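Local atomic coordinates of SIS domain protein (Listeria monocytogenes str. 4b F2365, PDB entry 3FXA), a protein that is a putative sugar-phosphate isomerase built on a SIS domain and probably binds phosphorylated sugars, although its substrate and reaction are not established. Residues V35-K40 with I139-S144; E43-I48 with Q91-L96; K47-G52 with P73-T78; G54-A59 with I97-G102. All coordinates share one frame; numbering follows the deposited sequence. Where two conformers were deposited one is given.

Contact 1: V35-K40 with I139-S144; sequences VKTVEK and IFFPVS
Ile-139, at the start of strand 139-142, at one edge of the sheet within this chain, lays its side chain against one flank of helix 31-43 and shows how a helix can be fitted to a sheet largely through one branched residue. Its CG1 arm stands trans to the carbonyl carbon (chi1 -60°) and sends CD1 between successive turns of the helix, 4.2 Å from CB of Lys-36 and 4.3 Å from CB of Lys-40. The charged ends of both lysines lead away from the strand, which leaves the roots of their chains to do the packing. The other branch, CG2, comes to 3.7 Å from OG1 of Thr-37. Two residues on, Phe-141 brings its ring to the same threonine edge-on: OG1 of Thr-37 lies in the ring plane, 3.4 Å from CD2, and the two side chains cross at about a right angle. Phe-141 points its CB at the helix, and a chi1 of -168°, with CG trans to the backbone N, brings the ring edge up to Thr-37; the ring also stacks on Phe-167 of helix 157-177 and joins the two helices on this face of the SIS-domain sheet. The Thr-37 hydroxyl is hydrogen-bonded to the carbonyl of Ala-33, one turn back. With its proton committed there, the buried oxygen meets the strand only through carbon, and the polarised C-H edge of Phe-141 is probably a mildly favourable neighbour.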
# COMPACT_ATOMS: atom_id res chain seq x y z
N VAL A 35 -12.43 -12.43 -24.80
CA VAL A 35 -13.39 -11.52 -25.43
C VAL A 35 -14.44 -11.00 -24.43
O VAL A 35 -14.68 -9.78 -24.37
CB VAL A 35 -14.06 -12.19 -26.65
CG1 VAL A 35 -15.21 -11.31 -27.17
CG2 VAL A 35 -12.97 -12.45 -27.73
N LYS A 36 -14.99 -11.92 -23.63
CA LYS A 36 -16.00 -11.56 -22.62
C LYS A 36 -15.43 -10.58 -21.61
O LYS A 36 -16.09 -9.60 -21.25
CB LYS A 36 -16.59 -12.78 -21.90
CG LYS A 36 -17.62 -13.60 -22.67
CD LYS A 36 -18.46 -14.41 -21.66
CE LYS A 36 -19.49 -15.31 -22.32
NZ LYS A 36 -20.40 -15.92 -21.30
N THR A 37 -14.16 -10.79 -21.23
CA THR A 37 -13.50 -9.88 -20.28
C THR A 37 -13.33 -8.48 -20.88
O THR A 37 -13.58 -7.50 -20.19
CB THR A 37 -12.16 -10.50 -19.79
OG1 THR A 37 -12.45 -11.77 -19.17
CG2 THR A 37 -11.42 -9.60 -18.82
N VAL A 38 -12.89 -8.38 -22.14
CA VAL A 38 -12.78 -7.08 -22.81
C VAL A 38 -14.13 -6.36 -22.89
O VAL A 38 -14.21 -5.18 -22.60
CB VAL A 38 -12.20 -7.21 -24.24
CG1 VAL A 38 -12.26 -5.88 -25.00
CG2 VAL A 38 -10.76 -7.82 -24.17
N GLU A 39 -15.17 -7.08 -23.31
CA GLU A 39 -16.53 -6.54 -23.46
C GLU A 39 -17.09 -6.08 -22.13
O GLU A 39 -17.54 -4.93 -22.00
CB GLU A 39 -17.47 -7.59 -24.07
CG GLU A 39 -17.18 -7.91 -25.53
CD GLU A 39 -18.03 -9.05 -26.11
OE1 GLU A 39 -18.59 -9.88 -25.36
OE2 GLU A 39 -18.12 -9.14 -27.34
N LYS A 40 -16.99 -6.97 -21.14
CA LYS A 40 -17.50 -6.68 -19.79
C LYS A 40 -16.83 -5.46 -19.16
O LYS A 40 -17.51 -4.64 -18.56
CB LYS A 40 -17.34 -7.90 -18.88
CG LYS A 40 -18.20 -7.88 -17.62
CD LYS A 40 -19.65 -8.25 -17.93
CE LYS A 40 -20.53 -8.24 -16.69
NZ LYS A 40 -21.97 -8.39 -17.07
N ILE A 139 -17.00 -15.21 -14.96
CA ILE A 139 -16.04 -15.45 -16.05
C ILE A 139 -14.85 -16.18 -15.43
O ILE A 139 -14.09 -15.58 -14.65
CB ILE A 139 -15.55 -14.16 -16.74
CG1 ILE A 139 -16.71 -13.38 -17.36
CG2 ILE A 139 -14.55 -14.49 -17.85
CD1 ILE A 139 -16.33 -11.96 -17.76
N PHE A 140 -14.70 -17.47 -15.74
CA PHE A 140 -13.50 -18.24 -15.39
C PHE A 140 -12.48 -17.84 -16.48
O PHE A 140 -12.76 -17.98 -17.69
CB PHE A 140 -13.78 -19.76 -15.39
CG PHE A 140 -12.55 -20.63 -15.43
CD1 PHE A 140 -11.45 -20.40 -14.62
CD2 PHE A 140 -12.51 -21.74 -16.29
CE1 PHE A 140 -10.32 -21.23 -14.66
CE2 PHE A 140 -11.41 -22.59 -16.33
CZ PHE A 140 -10.31 -22.33 -15.53
N PHE A 141 -11.34 -17.30 -16.03
CA PHE A 141 -10.28 -16.77 -16.88
C PHE A 141 -9.06 -17.67 -16.66
O PHE A 141 -8.21 -17.38 -15.80
CB PHE A 141 -10.03 -15.30 -16.54
CG PHE A 141 -9.15 -14.56 -17.54
CD1 PHE A 141 -7.75 -14.78 -17.60
CD2 PHE A 141 -9.69 -13.58 -18.37
CE1 PHE A 141 -6.93 -14.07 -18.51
CE2 PHE A 141 -8.88 -12.86 -19.29
CZ PHE A 141 -7.50 -13.10 -19.36
N PRO A 142 -8.95 -18.77 -17.44
CA PRO A 142 -7.81 -19.66 -17.28
C PRO A 142 -6.48 -19.05 -17.71
O PRO A 142 -6.41 -18.35 -18.71
CB PRO A 142 -8.15 -20.86 -18.18
CG PRO A 142 -9.16 -20.31 -19.14
CD PRO A 142 -9.94 -19.32 -18.39
N VAL A 143 -5.44 -19.31 -16.93
CA VAL A 143 -4.06 -18.89 -17.24
C VAL A 143 -3.17 -19.89 -16.50
O VAL A 143 -3.45 -20.22 -15.34
CB VAL A 143 -3.75 -17.44 -16.78
CG1 VAL A 143 -4.25 -17.19 -15.37
CG2 VAL A 143 -2.19 -17.09 -16.94
N SER A 144 -2.14 -20.41 -17.17
CA SER A 144 -1.26 -21.39 -16.56
C SER A 144 0.08 -21.39 -17.26
O SER A 144 0.20 -20.80 -18.35
CB SER A 144 -1.89 -22.80 -16.58
OG SER A 144 -1.96 -23.35 -17.90

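Contact 2: E43-I48 with Q91-L96; sequences ECTGKI and QKEDIL
Lys-47 and Asp-94 pair twice, once through the lysine's side chain and once through its backbone, a compact example of one carboxylate tying two loops together. The salt bridge runs from Lys-47 NZ to Asp-94 OD2 at 2.8 Å, on the syn side and 20° out of the carboxylate plane; NZ has a second partner in the carbonyl of Val-89. The lysine chain leaves in the crowded position (chi1 63°), which carries CG over the carboxylate, and a bend at its last torsion turns NZ to OD2. The other oxygen, OD1, takes the backbone N of Lys-47 from above the plane at 2.9 Å. OD2 also accepts the backbone N of Gln-91, 2.8 Å away, within the type I turn that runs from Gln-91 to Asp-94. Next to these bonds the parallel pairing of Ile-48 with Ile-95 begins, with Ile-95 N donating to Lys-47 O at 3.1 Å. Further out, a water accepts from Thr-45 N and donates to Glu-93 O, each at 2.7 Å. Packing finishes the contact: the Cys-44 sulfur rests 3.8 Å from CG1 of Ile-95, and helix 31-43 covers that isoleucine through Ile-41. Gripped by three N-H donors, one of them a lysine ammonium, the buried carboxylate of Asp-94 is probably held ionised and fixed in rotation just where strands 48-51 and 95-99 enter the sheet.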
# COMPACT_ATOMS: atom_id res chain seq x y z
N GLU A 43 -17.89 -2.23 -20.86
CA GLU A 43 -19.28 -1.91 -20.47
C GLU A 43 -19.42 -1.48 -19.00
O GLU A 43 -20.45 -0.92 -18.61
CB GLU A 43 -20.19 -3.12 -20.75
CG GLU A 43 -20.37 -3.41 -22.26
CD GLU A 43 -21.01 -4.76 -22.60
OE1 GLU A 43 -21.25 -5.61 -21.71
OE2 GLU A 43 -21.26 -4.98 -23.80
N CYS A 44 -18.40 -1.72 -18.19
CA CYS A 44 -18.49 -1.44 -16.73
C CYS A 44 -18.71 0.03 -16.38
O CYS A 44 -17.94 0.90 -16.76
CB CYS A 44 -17.25 -1.98 -16.04
SG CYS A 44 -17.37 -1.99 -14.24
N THR A 45 -19.80 0.32 -15.65
CA THR A 45 -20.11 1.67 -15.16
C THR A 45 -19.63 1.92 -13.72
O THR A 45 -19.75 3.05 -13.21
CB THR A 45 -21.64 1.96 -15.23
OG1 THR A 45 -22.35 1.09 -14.34
CG2 THR A 45 -22.14 1.77 -16.65
N GLY A 46 -19.11 0.88 -13.06
CA GLY A 46 -18.56 0.99 -11.70
C GLY A 46 -17.04 1.03 -11.75
O GLY A 46 -16.44 1.84 -12.47
N LYS A 47 -16.41 0.14 -10.99
CA LYS A 47 -14.96 0.02 -10.95
C LYS A 47 -14.55 -1.43 -10.87
O LYS A 47 -15.36 -2.30 -10.61
CB LYS A 47 -14.39 0.80 -9.76
CG LYS A 47 -14.85 0.29 -8.40
CD LYS A 47 -14.43 1.22 -7.31
CE LYS A 47 -14.98 0.78 -5.98
NZ LYS A 47 -16.48 0.69 -5.94
N ILE A 48 -13.25 -1.65 -11.10
CA ILE A 48 -12.67 -2.98 -11.06
C ILE A 48 -11.99 -3.16 -9.70
O ILE A 48 -11.10 -2.42 -9.36
CB ILE A 48 -11.65 -3.17 -12.19
CG1 ILE A 48 -12.30 -2.90 -13.57
CG2 ILE A 48 -11.08 -4.59 -12.15
CD1 ILE A 48 -11.29 -2.83 -14.72
N GLN A 91 -19.09 -2.82 -4.93
CA GLN A 91 -20.51 -2.49 -5.17
C GLN A 91 -21.10 -3.34 -6.32
O GLN A 91 -20.37 -4.02 -7.06
CB GLN A 91 -20.66 -0.97 -5.38
CG GLN A 91 -20.22 -0.16 -4.18
CD GLN A 91 -21.05 -0.48 -2.94
OE1 GLN A 91 -22.27 -0.60 -3.01
NE2 GLN A 91 -20.39 -0.60 -1.79
N LYS A 92 -22.43 -3.30 -6.44
CA LYS A 92 -23.18 -4.13 -7.44
C LYS A 92 -22.70 -3.98 -8.90
O LYS A 92 -22.57 -4.97 -9.59
CB LYS A 92 -24.70 -3.88 -7.31
CG LYS A 92 -25.59 -4.69 -8.27
CD LYS A 92 -27.06 -4.51 -7.88
CE LYS A 92 -28.00 -5.26 -8.80
NZ LYS A 92 -27.81 -6.74 -8.73
N GLU A 93 -22.33 -2.76 -9.29
CA GLU A 93 -21.92 -2.40 -10.65
C GLU A 93 -20.44 -2.68 -10.90
O GLU A 93 -19.93 -2.37 -11.99
CB GLU A 93 -22.19 -0.91 -10.96
CG GLU A 93 -23.49 -0.27 -10.39
CD GLU A 93 -23.39 0.14 -8.89
OE1 GLU A 93 -22.35 0.69 -8.46
OE2 GLU A 93 -24.37 -0.09 -8.16
N ASP A 94 -19.76 -3.30 -9.93
CA ASP A 94 -18.33 -3.55 -10.03
C ASP A 94 -17.99 -4.94 -10.56
O ASP A 94 -18.83 -5.84 -10.61
CB ASP A 94 -17.66 -3.38 -8.66
CG ASP A 94 -17.72 -1.95 -8.12
OD1 ASP A 94 -18.04 -1.01 -8.85
OD2 ASP A 94 -17.41 -1.81 -6.91
N ILE A 95 -16.72 -5.08 -10.91
CA ILE A 95 -16.14 -6.34 -11.36
C ILE A 95 -15.08 -6.73 -10.34
O ILE A 95 -14.15 -5.96 -10.15
CB ILE A 95 -15.47 -6.21 -12.73
CG1 ILE A 95 -16.49 -5.71 -13.80
CG2 ILE A 95 -14.86 -7.55 -13.12
CD1 ILE A 95 -15.91 -5.49 -15.20
N LEU A 96 -15.27 -7.86 -9.65
CA LEU A 96 -14.28 -8.39 -8.72
C LEU A 96 -13.42 -9.39 -9.50
O LEU A 96 -13.96 -10.30 -10.13
CB LEU A 96 -14.93 -9.05 -7.50
CG LEU A 96 -14.02 -9.72 -6.47
CD1 LEU A 96 -13.08 -8.71 -5.78
CD2 LEU A 96 -14.84 -10.49 -5.42
O HOH W 1 -21.06 -1.78 -14.40

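Contact 3: K47-G52 with P73-T78; sequences KIVVAG and PAVFLT
The two strands of a beta-alpha-beta crossover meet here: strand 48-51 leads through helix 55-69 to strand 74-76, which returns beside it at the outer side of the sheet, pairing Ile-48 with Ala-74, Val-49 with Val-75 and Val-50 with Phe-76. Four backbone bonds hold the parallel pair. Ile-48 N donates to Pro-73 O at 2.8 Å, Val-75 N to Ile-48 O at 2.9 Å, Val-50 N to Val-75 O at 3.0 Å, and Leu-77 N to Val-50 O at 2.8 Å, the last almost straight at 178°. Side chains alternate between the faces, as in any beta strand, and in the parallel alpha/beta fold of SIS domains each face meets helices. Ile-48, Ala-74, Val-50 and Phe-76 project to the face covered by helix 55-69, where Val-50 and Phe-76 both touch Ala-60. Val-49 and Val-75 take the other face and lie side by side, pointing the same way, with CG2 of Val-49 at 3.8 Å from CG1 of Val-75. The remaining methyl of Val-49, CG1, is set against CB of Leu-77 at 3.6 Å, and Leu-77 itself packs on helix 79-86. On this face Val-75 also meets Val-75 of the third subunit, bringing the pair of strands to a subunit interface. The Phe-76 ring, its CG trans to the backbone nitrogen (chi1 179°), runs forward along strand 48-51, toward its C-terminal end: CD1 comes within 3.3 Å of Val-50 O, and the ring edge meets Gly-52 O nearly in plane, with CZ at 3.5 Å. The buried N-H of Gly-52 has no partner in the model.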
# COMPACT_ATOMS: atom_id res chain seq x y z
N LYS A 47 -16.41 0.14 -10.99
CA LYS A 47 -14.96 0.02 -10.95
C LYS A 47 -14.55 -1.43 -10.87
O LYS A 47 -15.36 -2.30 -10.61
CB LYS A 47 -14.39 0.80 -9.76
CG LYS A 47 -14.85 0.29 -8.40
CD LYS A 47 -14.43 1.22 -7.31
CE LYS A 47 -14.98 0.78 -5.98
NZ LYS A 47 -16.48 0.69 -5.94
N ILE A 48 -13.25 -1.65 -11.10
CA ILE A 48 -12.67 -2.98 -11.06
C ILE A 48 -11.99 -3.16 -9.70
O ILE A 48 -11.10 -2.42 -9.36
CB ILE A 48 -11.65 -3.17 -12.19
CG1 ILE A 48 -12.30 -2.90 -13.57
CG2 ILE A 48 -11.08 -4.59 -12.15
CD1 ILE A 48 -11.29 -2.83 -14.72
N VAL A 49 -12.38 -4.16 -8.94
CA VAL A 49 -11.78 -4.42 -7.62
C VAL A 49 -10.94 -5.68 -7.81
O VAL A 49 -11.48 -6.70 -8.22
CB VAL A 49 -12.87 -4.61 -6.54
CG1 VAL A 49 -12.24 -4.81 -5.19
CG2 VAL A 49 -13.80 -3.39 -6.52
N VAL A 50 -9.63 -5.63 -7.55
CA VAL A 50 -8.76 -6.80 -7.77
C VAL A 50 -8.16 -7.25 -6.44
O VAL A 50 -7.65 -6.42 -5.69
CB VAL A 50 -7.65 -6.55 -8.80
CG1 VAL A 50 -7.04 -7.90 -9.34
CG2 VAL A 50 -8.19 -5.73 -9.96
N ALA A 51 -8.21 -8.56 -6.17
CA ALA A 51 -7.64 -9.15 -4.94
C ALA A 51 -6.67 -10.30 -5.23
O ALA A 51 -6.90 -11.11 -6.12
CB ALA A 51 -8.76 -9.68 -4.04
N GLY A 52 -5.60 -10.37 -4.46
CA GLY A 52 -4.62 -11.43 -4.55
C GLY A 52 -3.72 -11.37 -3.32
O GLY A 52 -3.67 -10.31 -2.64
N PRO A 73 -11.53 2.87 -13.89
CA PRO A 73 -11.26 2.91 -12.44
C PRO A 73 -11.09 1.53 -11.84
O PRO A 73 -11.89 0.62 -12.13
CB PRO A 73 -12.50 3.57 -11.85
CG PRO A 73 -13.28 4.08 -12.95
CD PRO A 73 -12.66 3.75 -14.24
N ALA A 74 -10.05 1.40 -11.02
CA ALA A 74 -9.68 0.14 -10.39
C ALA A 74 -9.06 0.39 -9.03
O ALA A 74 -8.46 1.43 -8.80
CB ALA A 74 -8.73 -0.59 -11.27
N VAL A 75 -9.23 -0.58 -8.14
CA VAL A 75 -8.72 -0.52 -6.76
C VAL A 75 -8.25 -1.89 -6.32
O VAL A 75 -8.86 -2.90 -6.69
CB VAL A 75 -9.80 0.00 -5.78
CG1 VAL A 75 -10.96 -0.96 -5.68
CG2 VAL A 75 -9.16 0.20 -4.41
N PHE A 76 -7.16 -1.92 -5.54
CA PHE A 76 -6.66 -3.16 -4.97
C PHE A 76 -7.43 -3.44 -3.69
O PHE A 76 -7.57 -2.54 -2.86
CB PHE A 76 -5.16 -3.13 -4.68
CG PHE A 76 -4.65 -4.41 -4.07
CD1 PHE A 76 -4.60 -5.57 -4.83
CD2 PHE A 76 -4.22 -4.45 -2.75
CE1 PHE A 76 -4.16 -6.79 -4.28
CE2 PHE A 76 -3.76 -5.65 -2.19
CZ PHE A 76 -3.72 -6.82 -2.97
N LEU A 77 -7.92 -4.66 -3.54
CA LEU A 77 -8.60 -5.10 -2.31
C LEU A 77 -7.66 -6.02 -1.53
O LEU A 77 -7.45 -7.16 -1.93
CB LEU A 77 -9.91 -5.79 -2.67
CG LEU A 77 -10.77 -6.35 -1.54
CD1 LEU A 77 -11.17 -5.25 -0.53
CD2 LEU A 77 -11.99 -7.00 -2.08
N THR A 78 -7.10 -5.52 -0.42
CA THR A 78 -6.15 -6.27 0.43
C THR A 78 -6.96 -7.32 1.22
O THR A 78 -7.83 -6.94 2.00
CB THR A 78 -5.38 -5.32 1.42
OG1 THR A 78 -4.74 -4.28 0.67
CG2 THR A 78 -4.35 -6.07 2.23

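Contact 4: G54-A59 with I97-G102; sequences GTSGVA and ILISKG
Ser-56 and Ala-59, one turn apart on helix 55-69, both rest on Ile-99 at the end of strand 95-99, a case of small helix residues letting the backbone come close to a sheet. The CA atoms of Ser-56 and Ile-99 are only 5.6 Å apart. The apolar part of the contact belongs to the two arms of Ile-99. Its CG2 lies 3.7 Å from CB of Ser-56, while its CG1 arm, trans to the carbonyl carbon (chi1 -55°), reaches along the helix until CD1 sits 4.1 Å from CB of Ala-59. That same methyl is 3.9 Å from the carbonyl oxygen of Ser-56. Farther along the helix Ile-99 also touches Ala-60 and Leu-63, and Val-163 of helix 157-177 packs on it as well.

Contacts with oxygen form the second group. The carbonyl oxygen of Ile-99 is 3.2 Å from CB of Ser-56 and 3.5 Å from its OG, and the hydroxyl stands 4.2 Å from Lys-101 N. In the following loop, Ser-100 OG bonds to Thr-105 OG1, and Lys-101 NZ forms a salt bridge with Glu-127. At the start of the helix, Gly-54 N bonds to Asp-81 of the fourth subunit. In SIS domains the phosphosugar site lies at the C-terminal end of the parallel strands, in loops such as these. Van der Waals packing alone joins the segments, while Ser-100, Lys-101 and Gly-54 N spend their hydrogen bonds and charge on other loops or on the fourth subunit, so the helix start is seated on the strand end by shape.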
# COMPACT_ATOMS: atom_id res chain seq x y z
N GLY A 54 0.29 -12.29 -1.83
CA GLY A 54 1.68 -12.43 -2.21
C GLY A 54 1.93 -11.99 -3.65
O GLY A 54 1.56 -10.89 -4.02
N THR A 55 2.52 -12.89 -4.43
CA THR A 55 2.85 -12.62 -5.83
C THR A 55 1.59 -12.33 -6.67
O THR A 55 1.59 -11.44 -7.53
CB THR A 55 3.75 -13.76 -6.42
OG1 THR A 55 4.37 -13.31 -7.63
CG2 THR A 55 2.96 -15.06 -6.64
N SER A 56 0.51 -13.09 -6.42
CA SER A 56 -0.80 -12.83 -7.09
C SER A 56 -1.28 -11.40 -6.75
O SER A 56 -1.92 -10.75 -7.57
CB SER A 56 -1.85 -13.85 -6.67
OG SER A 56 -1.57 -15.12 -7.20
N GLY A 57 -0.98 -10.94 -5.54
CA GLY A 57 -1.25 -9.57 -5.11
C GLY A 57 -0.48 -8.53 -5.93
O GLY A 57 -1.06 -7.51 -6.26
N VAL A 58 0.80 -8.79 -6.27
CA VAL A 58 1.58 -7.86 -7.08
C VAL A 58 0.96 -7.82 -8.50
O VAL A 58 0.82 -6.73 -9.08
CB VAL A 58 3.09 -8.15 -7.08
CG1 VAL A 58 3.82 -7.10 -7.93
CG2 VAL A 58 3.63 -8.22 -5.62
N ALA A 59 0.59 -8.99 -9.02
CA ALA A 59 -0.14 -9.08 -10.31
C ALA A 59 -1.42 -8.25 -10.23
O ALA A 59 -1.70 -7.46 -11.12
CB ALA A 59 -0.48 -10.52 -10.66
N ILE A 97 -12.11 -9.19 -9.46
CA ILE A 97 -11.14 -10.07 -10.09
C ILE A 97 -10.32 -10.70 -8.96
O ILE A 97 -9.63 -9.99 -8.20
CB ILE A 97 -10.21 -9.35 -11.09
CG1 ILE A 97 -11.04 -8.60 -12.15
CG2 ILE A 97 -9.22 -10.37 -11.72
CD1 ILE A 97 -10.21 -7.95 -13.30
N LEU A 98 -10.43 -12.02 -8.84
CA LEU A 98 -9.66 -12.78 -7.85
C LEU A 98 -8.53 -13.50 -8.58
O LEU A 98 -8.79 -14.26 -9.51
CB LEU A 98 -10.54 -13.75 -7.10
CG LEU A 98 -11.70 -13.12 -6.31
CD1 LEU A 98 -12.48 -14.20 -5.58
CD2 LEU A 98 -11.24 -12.04 -5.30
N ILE A 99 -7.29 -13.27 -8.14
CA ILE A 99 -6.08 -13.88 -8.77
C ILE A 99 -5.49 -14.88 -7.79
O ILE A 99 -5.02 -14.52 -6.70
CB ILE A 99 -4.99 -12.86 -9.15
CG1 ILE A 99 -5.57 -11.77 -10.06
CG2 ILE A 99 -3.80 -13.59 -9.86
CD1 ILE A 99 -4.61 -10.65 -10.39
N SER A 100 -5.61 -16.15 -8.14
CA SER A 100 -5.10 -17.25 -7.32
C SER A 100 -4.68 -18.39 -8.22
O SER A 100 -5.54 -19.00 -8.85
CB SER A 100 -6.19 -17.71 -6.35
OG SER A 100 -5.85 -18.98 -5.83
N LYS A 101 -3.38 -18.72 -8.25
CA LYS A 101 -2.87 -19.79 -9.12
C LYS A 101 -3.62 -21.09 -8.91
O LYS A 101 -4.22 -21.59 -9.84
CB LYS A 101 -1.36 -20.01 -8.95
CG LYS A 101 -0.70 -20.99 -9.91
CD LYS A 101 0.80 -20.99 -9.61
CE LYS A 101 1.62 -21.96 -10.43
NZ LYS A 101 1.21 -23.37 -10.27
N GLY A 102 -3.60 -21.63 -7.68
CA GLY A 102 -4.33 -22.85 -7.36
C GLY A 102 -5.85 -22.69 -7.28
O GLY A 102 -6.56 -23.69 -7.32

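Contacts 2, 3 and 4 gather on strands 74-76, 48-51 and 95-99, neighbours in one parallel sheet. Contacts 2 and 3 share Lys-47 and Ile-48, their centres about 10 Å apart, and a probable hydrogen bond from Val-49 N to Ile-95 O (2.8 Å) carries the pairing from one to the other. Contact 3 reaches contact 4, about 11 Å away between centres, through Ala-51 N and Ile-97 O at 2.9 Å. Contacts 2 and 4 lie toward opposite ends of strand 95-99, about 19 Å between centres; the probable phosphosugar site belongs to the contact 4 end. Contact 1 sets helix 31-43 on one face of the sheet at the other edge strand, 139-142, and touches contact 2 where Lys-40 O packs on Ile-95 CD1, 3.8 Å away.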